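Local coordinates for conserved membrane protein (Chlamydia abortus, PDB 6GZU), which acts as a secreted Chlamydia effector that combines deubiquitinating and acetylating activities in a CE-clan cysteine-protease-like domain and induces Golgi fragmentation, at residues R144-F150 with F187-I193; Y101-H107 with S133-I139. All coordinates share one frame; numbering follows the deposited sequence. Where two conformers were deposited one is given.

Interaction 1 of 2, residues R144-F150 with F187-I193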
ATOM      1  N   ARG A 144     -14.891  -3.971   3.776  1.00 25.91           N
ATOM      2  CA  ARG A 144     -15.022  -5.323   3.226  1.00 24.32           C
ATOM      3  C   ARG A 144     -14.344  -6.376   4.098  1.00 24.47           C
ATOM      4  O   ARG A 144     -14.478  -7.588   3.832  1.00 24.11           O
ATOM      5  CB  ARG A 144     -14.490  -5.390   1.777  1.00 24.80           C
ATOM      6  CG  ARG A 144     -15.440  -4.707   0.795  1.00 27.11           C
ATOM      7  CD  ARG A 144     -14.822  -4.528  -0.552  1.00 28.97           C
ATOM      8  NE  ARG A 144     -14.550  -5.796  -1.212  1.00 30.24           N
ATOM      9  CZ  ARG A 144     -15.377  -6.414  -2.061  1.00 32.09           C
ATOM     10  NH1 ARG A 144     -16.580  -5.927  -2.322  1.00 33.38           N
ATOM     11  NH2 ARG A 144     -14.988  -7.532  -2.658  1.00 32.89           N
ATOM     12  N   ARG A 145     -13.671  -5.930   5.160  1.00 23.81           N
ATOM     13  CA  ARG A 145     -12.935  -6.825   6.096  1.00 23.66           C
ATOM     14  C   ARG A 145     -12.006  -7.733   5.292  1.00 22.01           C
ATOM     15  O   ARG A 145     -12.051  -8.997   5.388  1.00 23.51           O
ATOM     16  CB  ARG A 145     -13.863  -7.637   6.994  1.00 23.11           C
ATOM     17  CG  ARG A 145     -14.740  -6.737   7.825  1.00 22.83           C
ATOM     18  CD  ARG A 145     -15.569  -7.602   8.820  1.00 24.16           C
ATOM     19  NE  ARG A 145     -14.844  -7.975  10.016  1.00 23.13           N
ATOM     20  CZ  ARG A 145     -14.375  -9.185  10.276  1.00 24.54           C
ATOM     21  NH1 ARG A 145     -14.389 -10.149   9.348  1.00 26.66           N
ATOM     22  NH2 ARG A 145     -13.806  -9.414  11.467  1.00 24.39           N
ATOM     23  N   GLU A 146     -11.148  -7.098   4.495  1.00 20.78           N
ATOM     24  CA  GLU A 146     -10.227  -7.863   3.673  1.00 20.36           C
ATOM     25  C   GLU A 146      -8.863  -7.224   3.670  1.00 19.33           C
ATOM     26  O   GLU A 146      -8.720  -5.986   3.777  1.00 20.02           O
ATOM     27  CB  GLU A 146     -10.766  -8.013   2.234  1.00 20.89           C
ATOM     28  CG  GLU A 146     -10.863  -6.723   1.441  1.00 22.41           C
ATOM     29  CD  GLU A 146     -11.597  -6.851   0.084  1.00 24.51           C
ATOM     30  OE1 GLU A 146     -12.393  -7.794  -0.084  1.00 26.78           O
ATOM     31  OE2 GLU A 146     -11.358  -6.037  -0.862  1.00 25.69           O
ATOM     32  N   VAL A 147      -7.868  -8.083   3.489  1.00 18.85           N
ATOM     33  CA  VAL A 147      -6.485  -7.678   3.220  1.00 18.14           C
ATOM     34  C   VAL A 147      -6.151  -8.201   1.845  1.00 17.69           C
ATOM     35  O   VAL A 147      -6.130  -9.416   1.617  1.00 21.12           O
ATOM     36  CB  VAL A 147      -5.510  -8.252   4.309  1.00 18.99           C
ATOM     37  CG1 VAL A 147      -4.047  -7.813   4.028  1.00 19.75           C
ATOM     38  CG2 VAL A 147      -5.949  -7.863   5.726  1.00 19.75           C
ATOM     39  N   VAL A 148      -5.975  -7.271   0.902  1.00 16.85           N
ATOM     40  CA  VAL A 148      -5.664  -7.629  -0.468  1.00 17.72           C
ATOM     41  C   VAL A 148      -4.178  -7.434  -0.756  1.00 18.61           C
ATOM     42  O   VAL A 148      -3.616  -6.380  -0.464  1.00 21.31           O
ATOM     43  CB  VAL A 148      -6.502  -6.745  -1.450  1.00 18.69           C
ATOM     44  CG1 VAL A 148      -6.117  -7.030  -2.932  1.00 21.53           C
ATOM     45  CG2 VAL A 148      -7.991  -7.032  -1.190  1.00 23.02           C
ATOM     46  N   PHE A 149      -3.550  -8.456  -1.313  1.00 17.69           N
ATOM     47  CA  PHE A 149      -2.147  -8.363  -1.681  1.00 17.72           C
ATOM     48  C   PHE A 149      -2.008  -8.466  -3.197  1.00 17.41           C
ATOM     49  O   PHE A 149      -2.457  -9.460  -3.826  1.00 18.81           O
ATOM     50  CB  PHE A 149      -1.378  -9.533  -1.034  1.00 17.52           C
ATOM     51  CG  PHE A 149       0.053  -9.625  -1.470  1.00 17.47           C
ATOM     52  CD1 PHE A 149       0.954  -8.619  -1.157  1.00 17.53           C
ATOM     53  CD2 PHE A 149       0.492 -10.710  -2.189  1.00 19.01           C
ATOM     54  CE1 PHE A 149       2.284  -8.712  -1.540  1.00 18.30           C
ATOM     55  CE2 PHE A 149       1.811 -10.806  -2.561  1.00 18.05           C
ATOM     56  CZ  PHE A 149       2.695  -9.813  -2.260  1.00 18.26           C
ATOM     57  N   PHE A 150      -1.402  -7.438  -3.785  1.00 17.06           N
ATOM     58  CA  PHE A 150      -1.151  -7.414  -5.226  1.00 16.56           C
ATOM     59  C   PHE A 150       0.318  -7.465  -5.555  1.00 17.87           C
ATOM     60  O   PHE A 150       1.086  -6.637  -5.101  1.00 18.61           O
ATOM     61  CB  PHE A 150      -1.760  -6.133  -5.837  1.00 17.62           C
ATOM     62  CG  PHE A 150      -1.476  -5.971  -7.302  1.00 18.69           C
ATOM     63  CD1 PHE A 150      -0.279  -5.393  -7.726  1.00 18.91           C
ATOM     64  CD2 PHE A 150      -2.382  -6.413  -8.268  1.00 18.44           C
ATOM     65  CE1 PHE A 150       0.000  -5.276  -9.084  1.00 18.91           C
ATOM     66  CE2 PHE A 150      -2.087  -6.285  -9.639  1.00 20.26           C
ATOM     67  CZ  PHE A 150      -0.919  -5.702 -10.024  1.00 20.12           C
ATOM     68  N   PHE A 187      -9.969 -10.967   9.039  1.00 19.73           N
ATOM     69  CA  PHE A 187     -10.279 -10.452   7.710  1.00 21.41           C
ATOM     70  C   PHE A 187      -9.878 -11.530   6.689  1.00 21.02           C
ATOM     71  O   PHE A 187      -8.932 -12.332   6.908  1.00 22.01           O
ATOM     72  CB  PHE A 187      -9.444  -9.196   7.408  1.00 21.62           C
ATOM     73  CG  PHE A 187      -9.970  -7.936   8.025  1.00 19.75           C
ATOM     74  CD1 PHE A 187     -10.865  -7.943   9.082  1.00 19.87           C
ATOM     75  CD2 PHE A 187      -9.579  -6.716   7.507  1.00 20.43           C
ATOM     76  CE1 PHE A 187     -11.304  -6.740   9.620  1.00 20.77           C
ATOM     77  CE2 PHE A 187     -10.019  -5.539   8.034  1.00 21.25           C
ATOM     78  CZ  PHE A 187     -10.915  -5.546   9.087  1.00 20.75           C
ATOM     79  N   ILE A 188     -10.552 -11.554   5.533  1.00 21.76           N
ATOM     80  CA  ILE A 188     -10.114 -12.473   4.473  1.00 22.84           C
ATOM     81  C   ILE A 188      -8.857 -11.946   3.811  1.00 20.56           C
ATOM     82  O   ILE A 188      -8.752 -10.737   3.604  1.00 21.53           O
ATOM     83  CB  ILE A 188     -11.237 -12.686   3.458  1.00 26.60           C
ATOM     84  CG1 ILE A 188     -10.855 -13.747   2.450  1.00 28.79           C
ATOM     85  CG2 ILE A 188     -11.598 -11.365   2.739  1.00 30.03           C
ATOM     86  CD1 ILE A 188     -12.011 -14.161   1.588  1.00 33.22           C
ATOM     87  N   VAL A 189      -7.891 -12.818   3.532  1.00 19.97           N
ATOM     88  CA  VAL A 189      -6.697 -12.469   2.762  1.00 20.39           C
ATOM     89  C   VAL A 189      -6.897 -12.895   1.320  1.00 20.60           C
ATOM     90  O   VAL A 189      -7.172 -14.071   1.014  1.00 23.24           O
ATOM     91  CB  VAL A 189      -5.425 -13.157   3.358  1.00 19.98           C
ATOM     92  CG1 VAL A 189      -4.155 -12.872   2.466  1.00 20.46           C
ATOM     93  CG2 VAL A 189      -5.197 -12.700   4.813  1.00 21.45           C
ATOM     94  N   LYS A 190      -6.682 -11.961   0.399  1.00 20.33           N
ATOM     95  CA  LYS A 190      -6.821 -12.241  -1.031  1.00 20.42           C
ATOM     96  C   LYS A 190      -5.497 -11.889  -1.745  1.00 19.90           C
ATOM     97  O   LYS A 190      -5.153 -10.715  -1.864  1.00 21.41           O
ATOM     98  CB  LYS A 190      -7.945 -11.364  -1.644  1.00 23.65           C
ATOM     99  CG  LYS A 190      -9.345 -11.614  -1.051  1.00 25.00           C
ATOM    100  CD  LYS A 190     -10.405 -10.696  -1.674  1.00 27.69           C
ATOM    101  CE  LYS A 190     -11.795 -11.103  -1.186  1.00 31.87           C
ATOM    102  NZ  LYS A 190     -12.879 -10.138  -1.636  1.00 33.82           N
ATOM    103  N   LYS A 191      -4.751 -12.897  -2.183  1.00 20.02           N
ATOM    104  CA  LYS A 191      -3.547 -12.665  -2.969  1.00 21.11           C
ATOM    105  C   LYS A 191      -4.051 -12.776  -4.413  1.00 21.63           C
ATOM    106  O   LYS A 191      -4.150 -13.873  -4.986  1.00 23.75           O
ATOM    107  CB  LYS A 191      -2.493 -13.724  -2.622  1.00 21.28           C
ATOM    108  CG  LYS A 191      -2.063 -13.614  -1.107  1.00 22.55           C
ATOM    109  CD  LYS A 191      -0.985 -14.657  -0.748  1.00 23.52           C
ATOM    110  CE  LYS A 191       0.423 -14.307  -1.275  1.00 24.22           C
ATOM    111  NZ  LYS A 191       1.395 -15.423  -1.009  1.00 26.22           N
ATOM    112  N   VAL A 192      -4.343 -11.623  -5.034  1.00 21.76           N
ATOM    113  CA  VAL A 192      -5.249 -11.610  -6.185  0.74 21.88           C
ATOM    114  C   VAL A 192      -4.618 -12.036  -7.502  1.00 21.95           C
ATOM    115  O   VAL A 192      -5.334 -12.501  -8.395  1.00 23.85           O
ATOM    116  CB  VAL A 192      -5.913 -10.232  -6.383  0.74 21.70           C
ATOM    117  CG1 VAL A 192      -6.891  -9.993  -5.207  0.74 23.32           C
ATOM    118  CG2 VAL A 192      -4.863  -9.121  -6.505  0.74 19.27           C
ATOM    119  N   ILE A 193      -3.297 -11.901  -7.656  1.00 21.19           N
ATOM    120  CA  ILE A 193      -2.632 -12.300  -8.916  1.00 22.23           C
ATOM    121  C   ILE A 193      -2.093 -13.725  -8.766  1.00 24.90           C
ATOM    122  O   ILE A 193      -1.178 -13.983  -7.952  1.00 24.71           O
ATOM    123  CB  ILE A 193      -1.469 -11.332  -9.227  1.00 21.15           C
ATOM    124  CG1 ILE A 193      -1.970  -9.900  -9.245  1.00 22.39           C
ATOM    125  CG2 ILE A 193      -0.759 -11.696 -10.534  1.00 21.76           C
ATOM    126  CD1 ILE A 193      -3.193  -9.715 -10.131  1.00 24.82           C
TER
HETATM  127  O   HOH W   1     -11.983  -7.546  -3.169  1.00 27.94           O
HETATM  128  O   HOH W   2      -1.267 -10.779  -5.845  1.00 18.65           O
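In the beta-alpha-beta unit of strand 146-150, helix 159-174 and strand 188-191, E146 and K190 join the two parallel strands through a salt bridge set on a backbone ladder (V147 N–I188 O, K190 N–V147 O, F149 N–K190 O). K190, extended beyond CG, brings NZ to 2.9 Å from E146 OE1, on the syn side of the carboxylate but 31° out of its plane. R144 NE reaches the same OE1 from the opposite face at 3.1 Å, giving that oxygen two cationic donors; water 1 ties R144 NH2, E146 OE2 and K190 NZ together. R144 NH2 and K190 NZ come within 3.5 Å, a closeness of like charges probably eased by E146 and by D220, which pairs with R144; Y215 OH bonds E146 OE2. Where R145 and E146 form a G1 bulge opposite N141, the F187 ring lies flat against the backbone: R145 CA sits 3.5 Å from the ring centroid, 5° off its normal. The bent R145 chain swings its guanidinium beside this ring, F187 CD1 over one guanidinium face and the planes 62° apart; R145 NH2 bonds S185 O and Y177 O. Farther on, F150 CE2 meets I193 CD1 at 3.6 Å. Strand 188-191 is an outermost strand of the sheet; F149 and V189 face helix 159-174, V148 faces helix 204-217, and strand 134-141 flanks 146-150 on its other side.

Interaction 2 of 2, residues Y101-H107 with S133-I139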
ATOM      1  N   TYR A 101      -6.844   1.480   3.086  1.00 19.70           N
ATOM      2  CA  TYR A 101      -5.461   1.840   3.398  1.00 19.19           C
ATOM      3  C   TYR A 101      -4.566   1.080   2.444  1.00 18.33           C
ATOM      4  O   TYR A 101      -4.549  -0.144   2.465  1.00 21.08           O
ATOM      5  CB  TYR A 101      -5.139   1.445   4.851  1.00 20.40           C
ATOM      6  CG  TYR A 101      -5.885   2.272   5.885  1.00 20.20           C
ATOM      7  CD1 TYR A 101      -7.268   2.177   6.019  1.00 20.69           C
ATOM      8  CD2 TYR A 101      -5.186   3.110   6.780  1.00 20.10           C
ATOM      9  CE1 TYR A 101      -7.943   2.970   6.976  1.00 22.48           C
ATOM     10  CE2 TYR A 101      -5.840   3.871   7.753  1.00 21.58           C
ATOM     11  CZ  TYR A 101      -7.219   3.800   7.828  1.00 22.50           C
ATOM     12  OH  TYR A 101      -7.900   4.572   8.757  1.00 24.57           O
ATOM     13  N   ALA A 102      -3.807   1.783   1.605  1.00 16.78           N
ATOM     14  CA  ALA A 102      -3.032   1.106   0.578  1.00 17.38           C
ATOM     15  C   ALA A 102      -1.533   1.362   0.712  1.00 16.92           C
ATOM     16  O   ALA A 102      -1.114   2.533   0.628  1.00 18.33           O
ATOM     17  CB  ALA A 102      -3.525   1.478  -0.813  1.00 21.00           C
ATOM     18  N   TYR A 103      -0.731   0.303   0.865  1.00 16.09           N
ATOM     19  CA  TYR A 103       0.675   0.421   1.204  1.00 16.50           C
ATOM     20  C   TYR A 103       1.566  -0.154   0.141  1.00 17.04           C
ATOM     21  O   TYR A 103       1.584  -1.372  -0.101  1.00 17.77           O
ATOM     22  CB  TYR A 103       0.961  -0.429   2.467  1.00 17.08           C
ATOM     23  CG  TYR A 103       0.267   0.080   3.702  1.00 18.44           C
ATOM     24  CD1 TYR A 103      -1.078  -0.241   3.963  1.00 19.13           C
ATOM     25  CD2 TYR A 103       0.930   0.952   4.563  1.00 19.52           C
ATOM     26  CE1 TYR A 103      -1.716   0.285   5.097  1.00 19.48           C
ATOM     27  CE2 TYR A 103       0.306   1.503   5.684  1.00 19.25           C
ATOM     28  CZ  TYR A 103      -1.015   1.192   5.930  1.00 18.86           C
ATOM     29  OH  TYR A 103      -1.605   1.739   7.053  1.00 20.38           O
ATOM     30  N   PRO A 104       2.387   0.699  -0.463  1.00 16.83           N
ATOM     31  CA  PRO A 104       3.459   0.175  -1.344  1.00 19.03           C
ATOM     32  C   PRO A 104       4.432  -0.619  -0.484  1.00 18.05           C
ATOM     33  O   PRO A 104       4.848  -0.164   0.605  1.00 19.15           O
ATOM     34  CB  PRO A 104       4.128   1.461  -1.881  1.00 20.04           C
ATOM     35  CG  PRO A 104       3.002   2.518  -1.767  1.00 20.07           C
ATOM     36  CD  PRO A 104       2.281   2.172  -0.495  1.00 18.18           C
ATOM     37  N   LEU A 105       4.808  -1.807  -0.949  1.00 17.33           N
ATOM     38  CA  LEU A 105       5.640  -2.712  -0.180  1.00 17.42           C
ATOM     39  C   LEU A 105       6.830  -3.102  -1.058  1.00 19.34           C
ATOM     40  O   LEU A 105       6.626  -3.651  -2.147  1.00 22.17           O
ATOM     41  CB  LEU A 105       4.815  -3.929   0.305  1.00 21.59           C
ATOM     42  CG  LEU A 105       5.433  -4.823   1.387  1.00 22.68           C
ATOM     43  CD1 LEU A 105       4.447  -5.672   2.132  1.00 21.49           C
ATOM     44  CD2 LEU A 105       6.353  -5.814   0.641  1.00 22.78           C
ATOM     45  N   TRP A 106       8.033  -2.845  -0.551  1.00 19.35           N
ATOM     46  CA  TRP A 106       9.311  -3.035  -1.243  1.00 20.98           C
ATOM     47  C   TRP A 106       9.920  -4.356  -0.800  1.00 21.01           C
ATOM     48  O   TRP A 106       9.879  -4.696   0.374  1.00 21.21           O
ATOM     49  CB  TRP A 106      10.253  -1.912  -0.834  1.00 22.45           C
ATOM     50  CG  TRP A 106      11.516  -1.882  -1.600  1.00 24.19           C
ATOM     51  CD1 TRP A 106      11.762  -1.154  -2.731  1.00 26.76           C
ATOM     52  CD2 TRP A 106      12.752  -2.569  -1.287  1.00 25.18           C
ATOM     53  NE1 TRP A 106      13.062  -1.360  -3.160  1.00 27.62           N
ATOM     54  CE2 TRP A 106      13.689  -2.218  -2.293  1.00 26.54           C
ATOM     55  CE3 TRP A 106      13.154  -3.450  -0.267  1.00 26.05           C
ATOM     56  CZ2 TRP A 106      14.989  -2.712  -2.303  1.00 28.12           C
ATOM     57  CZ3 TRP A 106      14.462  -3.958  -0.291  1.00 26.20           C
ATOM     58  CH2 TRP A 106      15.356  -3.579  -1.290  1.00 28.13           C
ATOM     59  N   HIS A 107      10.475  -5.125  -1.751  1.00 20.56           N
ATOM     60  CA  HIS A 107      11.099  -6.411  -1.436  1.00 19.65           C
ATOM     61  C   HIS A 107      12.329  -6.690  -2.257  1.00 20.21           C
ATOM     62  O   HIS A 107      12.380  -6.336  -3.425  1.00 21.48           O
ATOM     63  CB  HIS A 107      10.110  -7.561  -1.661  1.00 21.49           C
ATOM     64  CG  HIS A 107      10.603  -8.867  -1.136  1.00 21.63           C
ATOM     65  ND1 HIS A 107      10.753  -9.104   0.216  1.00 22.89           N
ATOM     66  CD2 HIS A 107      10.977 -10.014  -1.771  1.00 22.21           C
ATOM     67  CE1 HIS A 107      11.207 -10.340   0.395  1.00 22.88           C
ATOM     68  NE2 HIS A 107      11.344 -10.914  -0.791  1.00 22.19           N
ATOM     69  N   SER A 133      14.807  -3.094  -7.046  1.00 29.22           N
ATOM     70  CA  SER A 133      13.532  -3.045  -6.307  1.00 29.88           C
ATOM     71  C   SER A 133      12.490  -3.966  -6.895  1.00 28.96           C
ATOM     72  O   SER A 133      12.384  -4.022  -8.123  1.00 30.09           O
ATOM     73  CB  SER A 133      12.909  -1.644  -6.425  1.00 30.95           C
ATOM     74  OG  SER A 133      13.752  -0.694  -5.843  1.00 33.01           O
ATOM     75  N   HIS A 134      11.672  -4.615  -6.045  1.00 26.08           N
ATOM     76  CA  HIS A 134      10.383  -5.108  -6.522  1.00 24.27           C
ATOM     77  C   HIS A 134       9.326  -4.482  -5.641  1.00 22.80           C
ATOM     78  O   HIS A 134       9.500  -4.413  -4.432  1.00 25.68           O
ATOM     79  CB  HIS A 134      10.255  -6.647  -6.499  1.00 27.39           C
ATOM     80  CG  HIS A 134       8.942  -7.137  -7.041  1.00 26.79           C
ATOM     81  ND1 HIS A 134       8.543  -6.882  -8.343  1.00 26.49           N
ATOM     82  CD2 HIS A 134       7.915  -7.812  -6.455  1.00 26.22           C
ATOM     83  CE1 HIS A 134       7.338  -7.400  -8.540  1.00 26.48           C
ATOM     84  NE2 HIS A 134       6.937  -7.980  -7.415  1.00 24.97           N
ATOM     85  N   TRP A 135       8.262  -3.981  -6.261  1.00 21.08           N
ATOM     86  CA  TRP A 135       7.159  -3.333  -5.562  1.00 19.57           C
ATOM     87  C   TRP A 135       5.902  -4.158  -5.634  1.00 20.40           C
ATOM     88  O   TRP A 135       5.559  -4.688  -6.704  1.00 21.44           O
ATOM     89  CB  TRP A 135       6.891  -1.969  -6.199  1.00 20.33           C
ATOM     90  CG  TRP A 135       7.968  -0.974  -5.983  1.00 21.04           C
ATOM     91  CD1 TRP A 135       8.920  -0.557  -6.876  1.00 22.16           C
ATOM     92  CD2 TRP A 135       8.162  -0.205  -4.821  1.00 21.57           C
ATOM     93  NE1 TRP A 135       9.733   0.394  -6.303  1.00 23.86           N
ATOM     94  CE2 TRP A 135       9.253   0.654  -5.041  1.00 23.54           C
ATOM     95  CE3 TRP A 135       7.511  -0.165  -3.585  1.00 22.95           C
ATOM     96  CZ2 TRP A 135       9.719   1.535  -4.050  1.00 24.27           C
ATOM     97  CZ3 TRP A 135       7.962   0.716  -2.616  1.00 25.17           C
ATOM     98  CH2 TRP A 135       9.049   1.552  -2.846  1.00 25.33           C
ATOM     99  N   THR A 136       5.222  -4.273  -4.488  1.00 19.46           N
ATOM    100  CA  THR A 136       3.913  -4.890  -4.392  1.00 18.64           C
ATOM    101  C   THR A 136       3.019  -3.975  -3.583  1.00 17.94           C
ATOM    102  O   THR A 136       3.446  -2.896  -3.151  1.00 19.61           O
ATOM    103  CB  THR A 136       4.008  -6.256  -3.715  1.00 17.72           C
ATOM    104  OG1 THR A 136       4.559  -6.105  -2.397  1.00 19.68           O
ATOM    105  CG2 THR A 136       4.908  -7.210  -4.499  1.00 19.37           C
ATOM    106  N   LEU A 137       1.755  -4.365  -3.381  1.00 16.78           N
ATOM    107  CA  LEU A 137       0.793  -3.469  -2.709  1.00 16.72           C
ATOM    108  C   LEU A 137      -0.020  -4.282  -1.710  1.00 16.53           C
ATOM    109  O   LEU A 137      -0.543  -5.345  -2.058  1.00 16.95           O
ATOM    110  CB  LEU A 137      -0.151  -2.865  -3.758  1.00 17.63           C
ATOM    111  CG  LEU A 137      -1.206  -1.888  -3.220  1.00 19.61           C
ATOM    112  CD1 LEU A 137      -0.505  -0.623  -2.705  1.00 21.37           C
ATOM    113  CD2 LEU A 137      -2.256  -1.559  -4.298  1.00 23.07           C
ATOM    114  N   VAL A 138      -0.202  -3.762  -0.495  1.00 16.59           N
ATOM    115  CA  VAL A 138      -1.097  -4.395   0.502  1.00 16.44           C
ATOM    116  C   VAL A 138      -2.205  -3.379   0.726  1.00 16.98           C
ATOM    117  O   VAL A 138      -1.962  -2.207   1.079  1.00 18.03           O
ATOM    118  CB  VAL A 138      -0.350  -4.672   1.822  1.00 18.53           C
ATOM    119  CG1 VAL A 138      -1.335  -5.097   2.943  1.00 19.98           C
ATOM    120  CG2 VAL A 138       0.708  -5.755   1.619  1.00 18.09           C
ATOM    121  N   ILE A 139      -3.449  -3.800   0.523  1.00 17.06           N
ATOM    122  CA  ILE A 139      -4.588  -2.941   0.781  1.00 17.26           C
ATOM    123  C   ILE A 139      -5.364  -3.498   1.985  1.00 17.46           C
ATOM    124  O   ILE A 139      -5.728  -4.689   2.014  1.00 19.38           O
ATOM    125  CB  ILE A 139      -5.562  -2.924  -0.427  1.00 18.36           C
ATOM    126  CG1 ILE A 139      -4.856  -2.480  -1.712  1.00 19.02           C
ATOM    127  CG2 ILE A 139      -6.803  -2.008  -0.081  1.00 20.39           C
ATOM    128  CD1 ILE A 139      -5.691  -2.698  -2.969  1.00 18.95           C
TER
HETATM  129  O   HOH W   3       7.492  -5.930  -2.709  1.00 37.73           O
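W106 turns the edge of its indole toward the face of W135, an edge-to-face pair in which the five-membered ring of W106 and the six-membered ring of W135 have their centroids 5.0 Å apart and their planes at 80°. CD1 of W106 does the touching, 3.6 Å from W135 CZ2 and offset toward the rim of that ring. With CG anti to the backbone N (chi1 -172°), the W106 indole also carries NE1 to S133 OG at 2.8 Å, the partner lying slightly out of the ring plane. One edge of the indole thus serves two neighbours, which should restrict its rotation. P104 CB packs against W135 CZ3 at 4.0 Å, and farther along the same face A102 CB approaches L137 CD1.

The backbones form an antiparallel ladder in which Y103 with V138, L105 with T136 and H107 with H134 are the hydrogen-bonded pairs. On the face of these residues, L105 and T136 lie side by side, and L105 CD1 meets V138 CG2 at 3.8 Å. Water 3 donates to H134 O and accepts from T136 OG1, so a buried hydroxyl and a carbonyl share one solvent molecule.

Helix 114-124 packs on W106 through M117, M120 and M121, while C204 of helix 204-217 touches both H134 and W135. H134 NE2 is bonded to D151, and C204, H134 and D151 have the geometry of a charge relay, consistent with the Cys-His-Asp triad of Ulp1-like proteases. The chemistry of the contact is thus consistent with a histidine whose backbone is held by the ladder, through its paired bonds with H107, and whose imidazole is probably oriented by D151.

How the interactions relate
Interactions 1 and 2 are neighbouring strand pairs of one mixed sheet, joined where strands 134-141 and 146-150 run side by side: V148 O lies 2.8 Å from I139 N, and F150 N 2.8 Å from L137 O. Both rest on backbone ladders and both hold bridging water. Interaction 2 is the core contact, antiparallel and almost wholly buried, with aromatic packing and the W106-S133 bond; interaction 1, parallel and at the sheet's edge, is partly exposed and carries a charged network instead. Helix 204-217 packs on both, whereas helix 159-174 covers interaction 1 and helix 114-124 interaction 2. F149 packs on T136 and V138 across the shared boundary.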